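PDB 5M0T: alpha-ketoglutarate-dependent non-heme iron oxygenase EasH, which probably uses iron(II), 2-oxoglutarate and molecular oxygen to carry out an oxidative step in the biosynthesis of the ergot alkaloid cycloclavine. Local coordinates for residues 80-85 with 245-250; 259-264 with 281-286. All coordinates share one frame; numbering follows the deposited sequence.

Contact 1: residues 80-85 with 245-250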
ATOM      1  N   LEU A  80       6.086   8.798 -14.460  1.00 59.46           N
ATOM      2  CA  LEU A  80       5.934   8.958 -15.911  1.00 59.25           C
ATOM      3  C   LEU A  80       4.489   9.158 -16.399  1.00 57.45           C
ATOM      4  O   LEU A  80       4.299   9.559 -17.541  1.00 56.42           O
ATOM      5  CB  LEU A  80       6.539   7.764 -16.655  1.00 59.55           C
ATOM      6  CG  LEU A  80       8.033   7.478 -16.463  1.00 62.94           C
ATOM      7  CD1 LEU A  80       8.442   6.187 -17.157  1.00 61.31           C
ATOM      8  CD2 LEU A  80       8.866   8.634 -16.979  1.00 67.82           C
ATOM      9  N   PRO A  81       3.473   8.884 -15.559  1.00 54.70           N
ATOM     10  CA  PRO A  81       2.154   9.410 -15.924  1.00 57.03           C
ATOM     11  C   PRO A  81       2.111  10.937 -16.076  1.00 63.01           C
ATOM     12  O   PRO A  81       1.300  11.460 -16.859  1.00 65.39           O
ATOM     13  CB  PRO A  81       1.276   8.968 -14.758  1.00 54.74           C
ATOM     14  CG  PRO A  81       1.878   7.685 -14.325  1.00 52.65           C
ATOM     15  CD  PRO A  81       3.365   7.892 -14.471  1.00 52.78           C
ATOM     16  N   LEU A  82       2.979  11.639 -15.350  1.00 65.77           N
ATOM     17  CA  LEU A  82       3.031  13.105 -15.405  1.00 69.33           C
ATOM     18  C   LEU A  82       3.652  13.634 -16.700  1.00 68.30           C
ATOM     19  O   LEU A  82       3.365  14.756 -17.097  1.00 72.48           O
ATOM     20  CB  LEU A  82       3.812  13.660 -14.199  1.00 73.09           C
ATOM     21  CG  LEU A  82       3.088  14.764 -13.417  1.00 81.59           C
ATOM     22  CD1 LEU A  82       3.939  15.116 -12.204  1.00 86.22           C
ATOM     23  CD2 LEU A  82       2.766  16.007 -14.252  1.00 87.68           C
ATOM     24  N   PHE A  83       4.479  12.820 -17.363  1.00 66.98           N
ATOM     25  CA  PHE A  83       5.306  13.262 -18.494  1.00 68.96           C
ATOM     26  C   PHE A  83       4.974  12.632 -19.854  1.00 66.37           C
ATOM     27  O   PHE A  83       5.443  13.136 -20.875  1.00 66.53           O
ATOM     28  CB  PHE A  83       6.781  13.025 -18.172  1.00 68.57           C
ATOM     29  CG  PHE A  83       7.213  13.603 -16.846  1.00 72.84           C
ATOM     30  CD1 PHE A  83       7.350  14.979 -16.678  1.00 74.42           C
ATOM     31  CD2 PHE A  83       7.475  12.776 -15.751  1.00 77.69           C
ATOM     32  CE1 PHE A  83       7.744  15.526 -15.465  1.00 75.75           C
ATOM     33  CE2 PHE A  83       7.866  13.320 -14.526  1.00 77.75           C
ATOM     34  CZ  PHE A  83       8.010  14.696 -14.389  1.00 77.65           C
ATOM     35  N   SER A  84       4.159  11.570 -19.884  1.00 61.51           N
ATOM     36  CA  SER A  84       3.935  10.788 -21.110  1.00 59.94           C
ATOM     37  C   SER A  84       2.471  10.394 -21.352  1.00 59.46           C
ATOM     38  O   SER A  84       1.895   9.591 -20.613  1.00 55.73           O
ATOM     39  CB  SER A  84       4.790   9.525 -21.086  1.00 56.95           C
ATOM     40  OG  SER A  84       4.643   8.793 -22.287  1.00 57.78           O
ATOM     41  N   LYS A  85       1.895  10.959 -22.411  1.00 62.69           N
ATOM     42  CA  LYS A  85       0.559  10.614 -22.885  1.00 64.14           C
ATOM     43  C   LYS A  85       0.501   9.160 -23.329  1.00 62.56           C
ATOM     44  O   LYS A  85      -0.476   8.457 -23.039  1.00 65.92           O
ATOM     45  CB  LYS A  85       0.141  11.544 -24.041  1.00 68.74           C
ATOM     46  CG  LYS A  85      -1.342  11.494 -24.412  1.00 71.06           C
ATOM     47  CD  LYS A  85      -1.670  12.563 -25.444  1.00 74.87           C
ATOM     48  CE  LYS A  85      -3.017  12.312 -26.107  1.00 77.81           C
ATOM     49  NZ  LYS A  85      -4.102  12.038 -25.124  1.00 76.11           N
ATOM     50  N   ARG A 245      -5.581  16.361 -10.637  1.00 65.21           N
ATOM     51  CA  ARG A 245      -6.874  15.805 -11.025  1.00 66.24           C
ATOM     52  C   ARG A 245      -7.180  16.010 -12.517  1.00 66.87           C
ATOM     53  O   ARG A 245      -7.599  15.066 -13.191  1.00 65.22           O
ATOM     54  CB  ARG A 245      -7.980  16.405 -10.160  1.00 69.64           C
ATOM     55  CG  ARG A 245      -9.356  15.861 -10.484  1.00 70.76           C
ATOM     56  CD  ARG A 245     -10.259  15.851  -9.281  1.00 70.73           C
ATOM     57  NE  ARG A 245     -11.590  15.435  -9.688  1.00 71.06           N
ATOM     58  CZ  ARG A 245     -12.607  15.202  -8.868  1.00 71.88           C
ATOM     59  NH1 ARG A 245     -12.480  15.320  -7.548  1.00 71.90           N
ATOM     60  NH2 ARG A 245     -13.767  14.833  -9.385  1.00 74.40           N
ATOM     61  N   GLU A 246      -6.943  17.225 -13.019  1.00 68.56           N
ATOM     62  CA  GLU A 246      -7.150  17.569 -14.441  1.00 71.57           C
ATOM     63  C   GLU A 246      -6.517  16.553 -15.407  1.00 68.70           C
ATOM     64  O   GLU A 246      -7.144  16.151 -16.385  1.00 67.01           O
ATOM     65  CB  GLU A 246      -6.657  19.008 -14.713  1.00 78.66           C
ATOM     66  CG  GLU A 246      -6.283  19.405 -16.150  1.00 83.70           C
ATOM     67  CD  GLU A 246      -4.766  19.466 -16.400  1.00 86.32           C
ATOM     68  OE1 GLU A 246      -4.316  20.420 -17.072  1.00 92.49           O
ATOM     69  OE2 GLU A 246      -4.011  18.581 -15.928  1.00 80.32           O
ATOM     70  N   LEU A 247      -5.291  16.127 -15.113  1.00 66.47           N
ATOM     71  CA  LEU A 247      -4.581  15.140 -15.948  1.00 63.46           C
ATOM     72  C   LEU A 247      -5.180  13.723 -15.812  1.00 58.68           C
ATOM     73  O   LEU A 247      -5.353  13.022 -16.804  1.00 55.43           O
ATOM     74  CB  LEU A 247      -3.088  15.127 -15.601  1.00 61.46           C
ATOM     75  CG  LEU A 247      -2.114  14.443 -16.555  1.00 61.94           C
ATOM     76  CD1 LEU A 247      -2.114  15.121 -17.924  1.00 65.07           C
ATOM     77  CD2 LEU A 247      -0.692  14.407 -15.968  1.00 60.96           C
ATOM     78  N   VAL A 248      -5.500  13.326 -14.586  1.00 56.43           N
ATOM     79  CA  VAL A 248      -6.099  12.019 -14.327  1.00 56.75           C
ATOM     80  C   VAL A 248      -7.414  11.842 -15.097  1.00 56.34           C
ATOM     81  O   VAL A 248      -7.676  10.771 -15.643  1.00 53.86           O
ATOM     82  CB  VAL A 248      -6.283  11.772 -12.806  1.00 57.64           C
ATOM     83  CG1 VAL A 248      -7.112  10.521 -12.529  1.00 58.96           C
ATOM     84  CG2 VAL A 248      -4.926  11.657 -12.120  1.00 57.42           C
ATOM     85  N   GLU A 249      -8.204  12.908 -15.175  1.00 58.46           N
ATOM     86  CA  GLU A 249      -9.502  12.874 -15.868  1.00 60.55           C
ATOM     87  C   GLU A 249      -9.428  12.739 -17.397  1.00 60.76           C
ATOM     88  O   GLU A 249     -10.473  12.533 -18.032  1.00 61.35           O
ATOM     89  CB  GLU A 249     -10.368  14.076 -15.460  1.00 63.16           C
ATOM     90  CG  GLU A 249     -10.752  14.028 -13.989  1.00 64.08           C
ATOM     91  CD  GLU A 249     -11.717  15.112 -13.564  1.00 69.73           C
ATOM     92  OE1 GLU A 249     -11.620  16.261 -14.052  1.00 75.85           O
ATOM     93  OE2 GLU A 249     -12.601  14.800 -12.736  1.00 71.15           O
ATOM     94  N   THR A 250      -8.226  12.830 -17.979  1.00 59.61           N
ATOM     95  CA  THR A 250      -8.004  12.500 -19.396  1.00 60.13           C
ATOM     96  C   THR A 250      -7.851  10.995 -19.688  1.00 57.96           C
ATOM     97  O   THR A 250      -7.875  10.593 -20.849  1.00 58.47           O
ATOM     98  CB  THR A 250      -6.737  13.186 -19.953  1.00 60.48           C
ATOM     99  OG1 THR A 250      -5.591  12.739 -19.230  1.00 58.03           O
ATOM    100  CG2 THR A 250      -6.846  14.700 -19.850  1.00 63.36           C
TER
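L82 and L247 set the spacing of this contact: their CA atoms lie 7.9 Å apart, where the loop 80-85 passes the short helix 245-248, and no backbone hydrogen bond joins the two. L247 does most of the touching, with one methyl. Its CG lies anti to the backbone N (chi1 -165°), which carries L247 CD2 across to the loop, where it sits 3.7 Å from P81 O and 4.0 Å from L82 CA. The leucine side chains meet at about a right angle; L82 leaves its backbone pointing away from the helix, but its end turns back and brings L82 CD2 to 4.2 Å from L247 CD2. P81 O is not left to this apolar neighbour, because R88 donates to it from helix 85-91 and also packs on L247. L82 CB in turn covers one face of the F83 ring, and both residues pack on Y274 of the second subunit. On the helix, R245 NE makes a salt bridge one turn ahead with E249 OE2, at 3.3 Å; the carboxylate oxygen lies in the guanidinium plane but is met from above its own plane. S84 is the N-cap of helix 85-91, its OG taking the backbone N of F87. The contact thus sets the short helix 245-248 against the loop that follows edge strand 75-77 of the main sheet in this cupin-type, PhyH-family fold.

Contact 2: residues 259-264 with 281-286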
ATOM      1  N   VAL A 259      -2.902   4.109 -11.811  1.00 38.36           N
ATOM      2  CA  VAL A 259      -2.142   5.219 -11.255  1.00 39.11           C
ATOM      3  C   VAL A 259      -2.654   5.731  -9.896  1.00 40.15           C
ATOM      4  O   VAL A 259      -2.286   6.825  -9.477  1.00 41.70           O
ATOM      5  CB  VAL A 259      -2.002   6.377 -12.280  1.00 40.63           C
ATOM      6  CG1 VAL A 259      -1.407   5.868 -13.590  1.00 40.62           C
ATOM      7  CG2 VAL A 259      -3.319   7.096 -12.534  1.00 42.35           C
ATOM      8  N   GLY A 260      -3.507   4.967  -9.217  1.00 39.40           N
ATOM      9  CA  GLY A 260      -3.855   5.238  -7.824  1.00 39.56           C
ATOM     10  C   GLY A 260      -4.965   6.242  -7.581  1.00 42.05           C
ATOM     11  O   GLY A 260      -4.983   6.892  -6.535  1.00 44.64           O
ATOM     12  N   TRP A 261      -5.907   6.372  -8.517  1.00 43.60           N
ATOM     13  CA  TRP A 261      -7.080   7.235  -8.326  1.00 44.22           C
ATOM     14  C   TRP A 261      -8.440   6.498  -8.303  1.00 45.07           C
ATOM     15  O   TRP A 261      -9.495   7.152  -8.324  1.00 46.92           O
ATOM     16  CB  TRP A 261      -7.075   8.342  -9.376  1.00 45.98           C
ATOM     17  CG  TRP A 261      -6.192   9.480  -9.004  1.00 46.56           C
ATOM     18  CD1 TRP A 261      -4.835   9.517  -9.065  1.00 45.33           C
ATOM     19  CD2 TRP A 261      -6.607  10.745  -8.497  1.00 47.73           C
ATOM     20  NE1 TRP A 261      -4.376  10.728  -8.637  1.00 46.97           N
ATOM     21  CE2 TRP A 261      -5.437  11.508  -8.276  1.00 47.41           C
ATOM     22  CE3 TRP A 261      -7.853  11.311  -8.209  1.00 48.82           C
ATOM     23  CZ2 TRP A 261      -5.467  12.808  -7.778  1.00 49.14           C
ATOM     24  CZ3 TRP A 261      -7.885  12.621  -7.712  1.00 51.09           C
ATOM     25  CH2 TRP A 261      -6.691  13.353  -7.501  1.00 51.34           C
ATOM     26  N   ARG A 262      -8.436   5.166  -8.227  1.00 42.60           N
ATOM     27  CA  ARG A 262      -9.677   4.414  -8.012  1.00 42.79           C
ATOM     28  C   ARG A 262      -9.504   3.342  -6.957  1.00 42.09           C
ATOM     29  O   ARG A 262      -8.388   2.968  -6.587  1.00 40.95           O
ATOM     30  CB  ARG A 262     -10.186   3.774  -9.317  1.00 42.87           C
ATOM     31  CG  ARG A 262     -10.983   4.715 -10.197  1.00 45.03           C
ATOM     32  CD  ARG A 262     -11.107   4.230 -11.631  1.00 45.20           C
ATOM     33  NE  ARG A 262     -11.692   5.257 -12.487  1.00 46.73           N
ATOM     34  CZ  ARG A 262     -12.995   5.518 -12.605  1.00 48.50           C
ATOM     35  NH1 ARG A 262     -13.925   4.850 -11.919  1.00 48.84           N
ATOM     36  NH2 ARG A 262     -13.375   6.484 -13.418  1.00 50.10           N
ATOM     37  N   THR A 263     -10.648   2.846  -6.492  1.00 42.10           N
ATOM     38  CA  THR A 263     -10.706   1.806  -5.493  1.00 39.81           C
ATOM     39  C   THR A 263     -10.252   0.492  -6.116  1.00 39.16           C
ATOM     40  O   THR A 263     -10.547   0.203  -7.272  1.00 38.73           O
ATOM     41  CB  THR A 263     -12.128   1.724  -4.916  1.00 40.51           C
ATOM     42  OG1 THR A 263     -12.389   2.917  -4.163  1.00 40.60           O
ATOM     43  CG2 THR A 263     -12.350   0.472  -4.041  1.00 39.71           C
ATOM     44  N   VAL A 264      -9.506  -0.282  -5.328  1.00 39.50           N
ATOM     45  CA  VAL A 264      -8.935  -1.564  -5.748  1.00 39.01           C
ATOM     46  C   VAL A 264      -9.409  -2.610  -4.751  1.00 39.10           C
ATOM     47  O   VAL A 264      -9.614  -2.298  -3.586  1.00 40.44           O
ATOM     48  CB  VAL A 264      -7.392  -1.537  -5.836  1.00 38.63           C
ATOM     49  CG1 VAL A 264      -6.936  -0.734  -7.035  1.00 38.37           C
ATOM     50  CG2 VAL A 264      -6.749  -0.984  -4.561  1.00 39.18           C
ATOM     51  N   THR A 281     -16.736   7.469  -7.361  1.00 51.17           N
ATOM     52  CA  THR A 281     -18.094   7.954  -7.095  1.00 53.40           C
ATOM     53  C   THR A 281     -18.067   9.082  -6.071  1.00 54.16           C
ATOM     54  O   THR A 281     -18.726  10.111  -6.257  1.00 56.29           O
ATOM     55  CB  THR A 281     -19.021   6.839  -6.525  1.00 53.33           C
ATOM     56  OG1 THR A 281     -18.926   5.658  -7.327  1.00 52.89           O
ATOM     57  CG2 THR A 281     -20.471   7.283  -6.474  1.00 55.28           C
ATOM     58  N   GLY A 282     -17.316   8.877  -4.992  1.00 52.46           N
ATOM     59  CA  GLY A 282     -17.306   9.795  -3.862  1.00 53.52           C
ATOM     60  C   GLY A 282     -16.749  11.163  -4.173  1.00 55.61           C
ATOM     61  O   GLY A 282     -17.246  12.158  -3.659  1.00 58.15           O
ATOM     62  N   ILE A 283     -15.718  11.206  -5.018  1.00 55.58           N
ATOM     63  CA  ILE A 283     -15.083  12.465  -5.441  1.00 57.84           C
ATOM     64  C   ILE A 283     -15.593  12.985  -6.793  1.00 61.40           C
ATOM     65  O   ILE A 283     -15.123  14.020  -7.249  1.00 63.61           O
ATOM     66  CB  ILE A 283     -13.531  12.374  -5.453  1.00 55.47           C
ATOM     67  CG1 ILE A 283     -13.004  11.476  -6.588  1.00 53.73           C
ATOM     68  CG2 ILE A 283     -13.026  11.894  -4.098  1.00 54.96           C
ATOM     69  CD1 ILE A 283     -11.499  11.286  -6.597  1.00 52.09           C
ATOM     70  N   ASP A 284     -16.535  12.265  -7.417  1.00 61.61           N
ATOM     71  CA  ASP A 284     -17.178  12.648  -8.693  1.00 61.77           C
ATOM     72  C   ASP A 284     -16.187  12.628  -9.862  1.00 61.65           C
ATOM     73  O   ASP A 284     -16.234  13.486 -10.738  1.00 63.51           O
ATOM     74  CB  ASP A 284     -17.887  14.011  -8.568  1.00 64.22           C
ATOM     75  N   LEU A 285     -15.306  11.622  -9.876  1.00 60.12           N
ATOM     76  CA  LEU A 285     -14.178  11.566 -10.812  1.00 58.09           C
ATOM     77  C   LEU A 285     -14.632  11.320 -12.250  1.00 59.43           C
ATOM     78  O   LEU A 285     -15.342  10.360 -12.524  1.00 60.67           O
ATOM     79  CB  LEU A 285     -13.196  10.471 -10.394  1.00 55.74           C
ATOM     80  CG  LEU A 285     -11.869  10.365 -11.165  1.00 54.92           C
ATOM     81  CD1 LEU A 285     -10.981  11.568 -10.894  1.00 54.95           C
ATOM     82  CD2 LEU A 285     -11.142   9.072 -10.813  1.00 52.99           C
ATOM     83  N   LYS A 286     -14.204  12.192 -13.160  1.00 61.74           N
ATOM     84  CA  LYS A 286     -14.528  12.077 -14.583  1.00 61.51           C
ATOM     85  C   LYS A 286     -13.437  11.264 -15.275  1.00 58.09           C
ATOM     86  O   LYS A 286     -12.388  11.021 -14.692  1.00 55.96           O
ATOM     87  CB  LYS A 286     -14.661  13.461 -15.202  1.00 65.35           C
ATOM     88  CG  LYS A 286     -15.757  14.304 -14.565  1.00 68.51           C
ATOM     89  CD  LYS A 286     -15.936  15.617 -15.307  1.00 72.71           C
ATOM     90  CE  LYS A 286     -17.249  16.298 -14.934  1.00 74.98           C
ATOM     91  NZ  LYS A 286     -17.575  17.465 -15.803  1.00 78.27           N
TER
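I283 and L285 reach W261 through different first torsions: in I283 CG1 stands between the backbone N and the carbonyl carbon (chi1 71°), whereas in L285 CG is anti to the backbone N (chi1 -173°). Both residues lie at the end of helix 279-282, which closes in a Schellman motif with D284 at positive phi (66°); their CB atoms point toward the 259-264 loop. The extended outer part of I283 brings I283 CD1 to the edge of the indole, near the ring plane and 4.0 Å from both W261 CE3 and W261 CZ3. L285 divides its branches. L285 CD1 comes obliquely to the same ring, 4.1 Å from W261 CE3, and CD2 goes to the backbone and to the neighbouring arginine. Both aliphatic chains run at about a right angle to the tryptophan side chain. R262 CB does not point straight at the 281-286 segment, but the side chain runs out extended, its end coming nearer, and L285 CD2 lies over one face of the guanidinium, 4.2 Å from R262 NE, while R262 NH2 is bound by Q256 OE1. The buried indole has its N-H satisfied too, since W261 NE1 donates to S240 O. Beyond the two segments, V248 and L243 pack on the tryptophan, and the second subunit adds V241 against W261 and A242 against I283. Contact 2 therefore joins the loop after helix 253-258 to the end of helix 279-282 in the C-terminal part of the chain, at the interface with the second subunit. No hydrogen bond crosses between the segments, and the nearest approach is from a methyl to a carbonyl oxygen, L285 CD2 to W261 O at 3.5 Å.

In the fold
Both contacts are partly buried and lie toward one side of the chain, their centres 14 Å apart; contact 2 is the farther from the chain's centre and buries about twice the area. Contact 1 ties the C-terminal part to the loop beside the main sheet, whereas contact 2 works within the C-terminal part. Both rest on apolar side chains: leucine on leucine in the first; in the second, isoleucine and leucine on an indole, the leucine also lying over a guanidinium. Helix 245-248 and the residue after it bridge them: R245 NH2 probably hydrogen-bonds to I283 O (2.7 Å), and E249 OE2 probably accepts from K286 N (3.1 Å). Each contact also touches the second subunit.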